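Long-range contact in lipase (Rhizopus chinensis, PDB 6A0W), which probably hydrolyses the ester bonds of lipid substrates such as triacylglycerols, as a fungal class 3 lipase of the alpha/beta-hydrolase clan: residues Gly203-Asp217 with Val233-Gly247. Numbering follows the deposited sequence.
Sequences GCPRVGNNAFAYYVD and VPHVPPQAFGYLHPG. With SO4 (sulfate ion), chain D.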
loop_
_atom_site.group_PDB
_atom_site.type_symbol
_atom_site.label_atom_id
_atom_site.label_comp_id
_atom_site.label_asym_id
_atom_site.label_seq_id
_atom_site.Cartn_x
_atom_site.Cartn_y
_atom_site.Cartn_z
ATOM N N GLY A 203 -4.713 -2.676 1.361
ATOM C CA GLY A 203 -5.345 -1.933 2.452
ATOM C C GLY A 203 -4.814 -0.509 2.679
ATOM O O GLY A 203 -4.857 0.024 3.792
ATOM N N CYS A 204 -4.467 0.166 1.596
ATOM C CA CYS A 204 -3.984 1.550 1.650
ATOM C C CYS A 204 -5.083 2.553 1.997
ATOM O O CYS A 204 -6.152 2.578 1.361
ATOM C CB CYS A 204 -3.344 1.933 0.322
ATOM S SG CYS A 204 -2.336 3.449 0.428
ATOM N N PRO A 205 -4.872 3.355 3.044
ATOM C CA PRO A 205 -5.804 4.480 3.259
ATOM C C PRO A 205 -5.686 5.557 2.171
ATOM O O PRO A 205 -4.764 5.542 1.343
ATOM C CB PRO A 205 -5.323 5.088 4.590
ATOM C CG PRO A 205 -3.861 4.809 4.569
ATOM C CD PRO A 205 -3.721 3.428 3.966
ATOM N N ARG A 206 -6.661 6.458 2.145
ATOM C CA ARG A 206 -6.511 7.670 1.352
ATOM C C ARG A 206 -5.323 8.450 1.917
ATOM O O ARG A 206 -5.061 8.414 3.135
ATOM C CB ARG A 206 -7.785 8.510 1.346
ATOM C CG ARG A 206 -8.956 7.829 0.635
ATOM C CD ARG A 206 -10.125 8.760 0.394
ATOM N NE ARG A 206 -11.241 8.036 -0.182
ATOM C CZ ARG A 206 -12.195 7.421 0.508
ATOM N NH1 ARG A 206 -12.231 7.484 1.817
ATOM N NH2 ARG A 206 -13.177 6.785 -0.122
ATOM N N VAL A 207 -4.556 9.035 1.000
ATOM C CA VAL A 207 -3.309 9.683 1.332
ATOM C C VAL A 207 -3.297 11.202 1.155
ATOM O O VAL A 207 -2.702 11.914 1.977
ATOM C CB VAL A 207 -2.171 9.078 0.518
ATOM C CG1 VAL A 207 -0.890 9.861 0.741
ATOM C CG2 VAL A 207 -2.004 7.611 0.887
ATOM N N GLY A 208 -3.955 11.712 0.110
ATOM C CA GLY A 208 -3.993 13.145 -0.133
ATOM C C GLY A 208 -5.296 13.650 -0.706
ATOM O O GLY A 208 -6.215 12.873 -0.887
ATOM N N ASN A 209 -5.319 14.927 -1.103
ATOM C CA ASN A 209 -6.515 15.568 -1.666
ATOM C C ASN A 209 -6.689 15.360 -3.175
ATOM O O ASN A 209 -5.894 14.658 -3.826
ATOM C CB ASN A 209 -6.560 17.074 -1.328
ATOM C CG ASN A 209 -5.518 17.897 -2.075
ATOM O OD1 ASN A 209 -4.505 17.392 -2.582
ATOM N ND2 ASN A 209 -5.717 19.204 -2.061
ATOM N N ASN A 210 -7.753 15.941 -3.726
ATOM C CA ASN A 210 -8.042 15.793 -5.166
ATOM C C ASN A 210 -6.838 16.097 -6.033
ATOM O O ASN A 210 -6.375 15.252 -6.822
ATOM C CB ASN A 210 -9.199 16.677 -5.597
ATOM C CG ASN A 210 -10.498 16.203 -5.039
ATOM O OD1 ASN A 210 -10.521 15.583 -3.986
ATOM N ND2 ASN A 210 -11.579 16.421 -5.762
ATOM N N ALA A 211 -6.197 17.224 -5.751
ATOM C CA ALA A 211 -5.077 17.652 -6.582
ATOM C C ALA A 211 -3.865 16.711 -6.479
ATOM O O ALA A 211 -3.129 16.506 -7.454
ATOM C CB ALA A 211 -4.694 19.104 -6.244
ATOM N N PHE A 212 -3.663 16.141 -5.290
ATOM C CA PHE A 212 -2.614 15.160 -5.099
ATOM C C PHE A 212 -2.902 13.915 -5.965
ATOM O O PHE A 212 -2.020 13.404 -6.636
ATOM C CB PHE A 212 -2.479 14.780 -3.606
ATOM C CG PHE A 212 -1.568 13.594 -3.364
ATOM C CD1 PHE A 212 -0.200 13.734 -3.394
ATOM C CD2 PHE A 212 -2.102 12.352 -3.061
ATOM C CE1 PHE A 212 0.640 12.651 -3.185
ATOM C CE2 PHE A 212 -1.279 11.258 -2.869
ATOM C CZ PHE A 212 0.094 11.423 -2.881
ATOM N N ALA A 213 -4.145 13.473 -5.940
ATOM C CA ALA A 213 -4.610 12.306 -6.687
ATOM C C ALA A 213 -4.473 12.523 -8.201
ATOM O O ALA A 213 -3.924 11.663 -8.897
ATOM C CB ALA A 213 -6.056 11.994 -6.307
ATOM N N TYR A 214 -4.832 13.715 -8.679
ATOM C CA TYR A 214 -4.645 14.017 -10.098
ATOM C C TYR A 214 -3.187 14.026 -10.469
ATOM O O TYR A 214 -2.801 13.537 -11.542
ATOM C CB TYR A 214 -5.295 15.347 -10.493
ATOM C CG TYR A 214 -6.746 15.459 -10.081
ATOM C CD1 TYR A 214 -7.587 14.359 -10.095
ATOM C CD2 TYR A 214 -7.288 16.692 -9.751
ATOM C CE1 TYR A 214 -8.935 14.475 -9.743
ATOM C CE2 TYR A 214 -8.618 16.828 -9.413
ATOM C CZ TYR A 214 -9.426 15.709 -9.373
ATOM O OH TYR A 214 -10.744 15.851 -9.002
ATOM N N TYR A 215 -2.357 14.561 -9.575
ATOM C CA TYR A 215 -0.926 14.552 -9.809
ATOM C C TYR A 215 -0.399 13.116 -9.926
ATOM O O TYR A 215 0.420 12.785 -10.784
ATOM C CB TYR A 215 -0.172 15.317 -8.682
ATOM C CG TYR A 215 1.328 15.110 -8.752
ATOM C CD1 TYR A 215 2.077 15.646 -9.776
ATOM C CD2 TYR A 215 1.970 14.296 -7.841
ATOM C CE1 TYR A 215 3.432 15.363 -9.914
ATOM C CE2 TYR A 215 3.296 13.969 -7.994
ATOM C CZ TYR A 215 4.038 14.521 -8.998
ATOM O OH TYR A 215 5.386 14.225 -9.075
ATOM N N VAL A 216 -0.764 12.279 -8.970
ATOM C CA VAL A 216 -0.261 10.910 -8.982
ATOM C C VAL A 216 -0.599 10.228 -10.323
ATOM O O VAL A 216 0.254 9.604 -10.970
ATOM C CB VAL A 216 -0.883 10.112 -7.819
ATOM C CG1 VAL A 216 -0.652 8.627 -8.034
ATOM C CG2 VAL A 216 -0.260 10.547 -6.497
ATOM N N ASP A 217 -1.839 10.395 -10.738
ATOM C CA ASP A 217 -2.316 9.865 -12.037
ATOM C C ASP A 217 -1.545 10.447 -13.230
ATOM O O ASP A 217 -1.158 9.713 -14.126
ATOM C CB ASP A 217 -3.821 10.156 -12.179
ATOM C CG ASP A 217 -4.677 9.204 -11.390
ATOM O OD1 ASP A 217 -4.136 8.171 -10.906
ATOM O OD2 ASP A 217 -5.902 9.482 -11.255
ATOM N N VAL A 233 -9.957 0.161 5.928
ATOM C CA VAL A 233 -8.884 1.149 5.889
ATOM C C VAL A 233 -8.853 1.978 4.576
ATOM O O VAL A 233 -8.489 3.180 4.581
ATOM C CB VAL A 233 -7.492 0.530 6.224
ATOM C CG1 VAL A 233 -6.423 1.619 6.166
ATOM C CG2 VAL A 233 -7.482 -0.034 7.639
ATOM N N PRO A 234 -9.191 1.340 3.440
ATOM C CA PRO A 234 -9.198 2.128 2.210
ATOM C C PRO A 234 -10.314 3.152 2.123
ATOM O O PRO A 234 -10.441 3.856 1.104
ATOM C CB PRO A 234 -9.340 1.061 1.108
ATOM C CG PRO A 234 -8.634 -0.135 1.700
ATOM C CD PRO A 234 -8.957 -0.103 3.167
ATOM N N HIS A 235 -11.159 3.158 3.138
ATOM C CA HIS A 235 -12.268 4.079 3.202
ATOM C C HIS A 235 -12.049 5.178 4.230
ATOM O O HIS A 235 -12.997 5.891 4.551
ATOM C CB HIS A 235 -13.571 3.314 3.511
ATOM C CG HIS A 235 -13.837 2.215 2.536
ATOM N ND1 HIS A 235 -14.180 2.479 1.225
ATOM C CD2 HIS A 235 -13.543 0.893 2.590
ATOM C CE1 HIS A 235 -14.204 1.336 0.550
ATOM N NE2 HIS A 235 -13.799 0.361 1.343
ATOM N N VAL A 236 -10.822 5.327 4.722
ATOM C CA VAL A 236 -10.487 6.470 5.571
ATOM C C VAL A 236 -9.172 7.059 5.051
ATOM O O VAL A 236 -8.360 6.343 4.466
ATOM C CB VAL A 236 -10.313 6.082 7.062
ATOM C CG1 VAL A 236 -11.529 5.372 7.603
ATOM C CG2 VAL A 236 -9.091 5.210 7.244
ATOM N N PRO A 237 -8.888 8.326 5.354
ATOM C CA PRO A 237 -9.840 9.308 5.858
ATOM C C PRO A 237 -10.978 9.551 4.885
ATOM O O PRO A 237 -10.867 9.205 3.716
ATOM C CB PRO A 237 -9.000 10.586 5.933
ATOM C CG PRO A 237 -7.599 10.145 6.031
ATOM C CD PRO A 237 -7.501 8.809 5.372
ATOM N N PRO A 238 -11.963 10.335 5.287
ATOM C CA PRO A 238 -13.168 10.441 4.453
ATOM C C PRO A 238 -12.972 11.314 3.222
ATOM O O PRO A 238 -12.308 12.351 3.279
ATOM C CB PRO A 238 -14.172 11.102 5.402
ATOM C CG PRO A 238 -13.642 10.806 6.780
ATOM C CD PRO A 238 -12.160 10.947 6.606
ATOM N N GLN A 239 -13.552 10.911 2.102
ATOM C CA GLN A 239 -13.703 11.828 0.976
ATOM C C GLN A 239 -14.264 13.207 1.362
ATOM O O GLN A 239 -13.799 14.222 0.860
ATOM C CB GLN A 239 -14.617 11.205 -0.074
ATOM C CG GLN A 239 -13.943 10.822 -1.362
ATOM C CD GLN A 239 -14.951 10.316 -2.366
ATOM O OE1 GLN A 239 -15.618 9.318 -2.122
ATOM N NE2 GLN A 239 -15.160 11.076 -3.409
ATOM N N ALA A 240 -15.260 13.245 2.239
ATOM C CA ALA A 240 -15.892 14.520 2.624
ATOM C C ALA A 240 -14.915 15.513 3.247
ATOM O O ALA A 240 -15.121 16.705 3.172
ATOM C CB ALA A 240 -17.075 14.277 3.551
ATOM N N PHE A 241 -13.772 15.039 3.715
ATOM C CA PHE A 241 -12.736 15.930 4.197
ATOM C C PHE A 241 -11.806 16.425 3.080
ATOM O O PHE A 241 -10.942 17.275 3.313
ATOM C CB PHE A 241 -11.946 15.206 5.267
ATOM C CG PHE A 241 -11.247 16.111 6.221
ATOM C CD1 PHE A 241 -9.919 16.527 5.973
ATOM C CD2 PHE A 241 -11.873 16.494 7.408
ATOM C CE1 PHE A 241 -9.240 17.362 6.865
ATOM C CE2 PHE A 241 -11.202 17.330 8.297
ATOM C CZ PHE A 241 -9.895 17.766 8.028
ATOM N N GLY A 242 -11.973 15.921 1.856
ATOM C CA GLY A 242 -11.126 16.349 0.723
ATOM C C GLY A 242 -10.186 15.293 0.135
ATOM O O GLY A 242 -9.501 15.532 -0.858
ATOM N N TYR A 243 -10.166 14.112 0.733
ATOM C CA TYR A 243 -9.234 13.056 0.348
ATOM C C TYR A 243 -9.791 12.359 -0.897
ATOM O O TYR A 243 -11.020 12.265 -1.083
ATOM C CB TYR A 243 -9.090 12.057 1.506
ATOM C CG TYR A 243 -8.154 12.509 2.642
ATOM C CD1 TYR A 243 -8.591 13.348 3.671
ATOM C CD2 TYR A 243 -6.818 12.189 2.619
ATOM C CE1 TYR A 243 -7.723 13.768 4.677
ATOM C CE2 TYR A 243 -5.952 12.587 3.629
ATOM C CZ TYR A 243 -6.401 13.383 4.646
ATOM O OH TYR A 243 -5.481 13.800 5.570
ATOM N N LEU A 244 -8.885 11.828 -1.713
ATOM C CA LEU A 244 -9.282 11.101 -2.928
ATOM C C LEU A 244 -8.222 10.096 -3.325
ATOM O O LEU A 244 -7.049 10.423 -3.272
ATOM C CB LEU A 244 -9.519 12.065 -4.084
ATOM C CG LEU A 244 -10.157 11.492 -5.350
ATOM C CD1 LEU A 244 -11.594 11.078 -5.067
ATOM C CD2 LEU A 244 -10.111 12.568 -6.442
ATOM N N HIS A 245 -8.625 8.842 -3.589
ATOM C CA HIS A 245 -7.691 7.824 -4.102
ATOM C C HIS A 245 -7.438 8.006 -5.618
ATOM O O HIS A 245 -8.335 7.786 -6.431
ATOM C CB HIS A 245 -8.268 6.409 -3.943
ATOM C CG HIS A 245 -8.258 5.855 -2.552
ATOM N ND1 HIS A 245 -7.085 5.557 -1.877
ATOM C CD2 HIS A 245 -9.255 5.292 -1.832
ATOM C CE1 HIS A 245 -7.377 4.921 -0.757
ATOM N NE2 HIS A 245 -8.685 4.723 -0.715
ATOM N N PRO A 246 -6.176 8.115 -6.007
ATOM C CA PRO A 246 -5.745 7.729 -7.327
ATOM C C PRO A 246 -5.429 6.248 -7.389
ATOM O O PRO A 246 -5.566 5.549 -6.399
ATOM C CB PRO A 246 -4.468 8.539 -7.488
ATOM C CG PRO A 246 -3.899 8.520 -6.110
ATOM C CD PRO A 246 -5.041 8.529 -5.164
ATOM N N GLY A 247 -4.950 5.785 -8.525
ATOM C CA GLY A 247 -4.598 4.389 -8.676
ATOM C C GLY A 247 -5.787 3.539 -9.115
ATOM O O GLY A 247 -6.924 3.996 -9.255
HETATM S S SO4 D . -11.595 19.470 -8.841
HETATM O O1 SO4 D . -10.911 18.998 -7.613
HETATM O O2 SO4 D . -13.024 19.792 -8.580
HETATM O O3 SO4 D . -10.885 20.688 -9.296
HETATM O O4 SO4 D . -11.540 18.492 -9.955
HETATM O O HOH W 1 -15.173 4.938 1.067
HETATM O O HOH W 2 -4.799 9.679 -1.843
#
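Arg-206 reaches across to the loop 233-247 and shows how one long side chain can tie a loop together. Its CG sits squarely over the imidazole face of His-245, a CH-pi contact 3.5 Å from the ring centroid. The chain then runs extended from CG to NE, which carries the guanidinium past the ring, the two planes 41° apart. There NH1 donates to Pro-237 O (2.9 Å), which lies near the guanidinium plane, NH2 reaches His-235 ND1 through a water, and NE forms a salt bridge with Glu-267. Pro-234 O lies over one guanidinium face and Gln-239 CG over the other. The same Pro-234 O accepts from His-245 NE2 at 2.7 Å, in the imidazole plane, a bond that helps hold the ring flat against the arginine's CG. Backbone bonds flank this centre, from Arg-206 N to Val-236 O and from Leu-244 N to Gly-208 O (3.0 Å). Further along, Pro-246 CD rests on Ala-213 CB (3.8 Å), while its CG meets Val-216 CG1, the two side chains crossing at about a right angle. The contact thus packs helix 210-218 and its lead-in against the loop between parallel strands 223-228 and 248-252, near the probable catalytic Asp-231 of an alpha/beta-hydrolase fold.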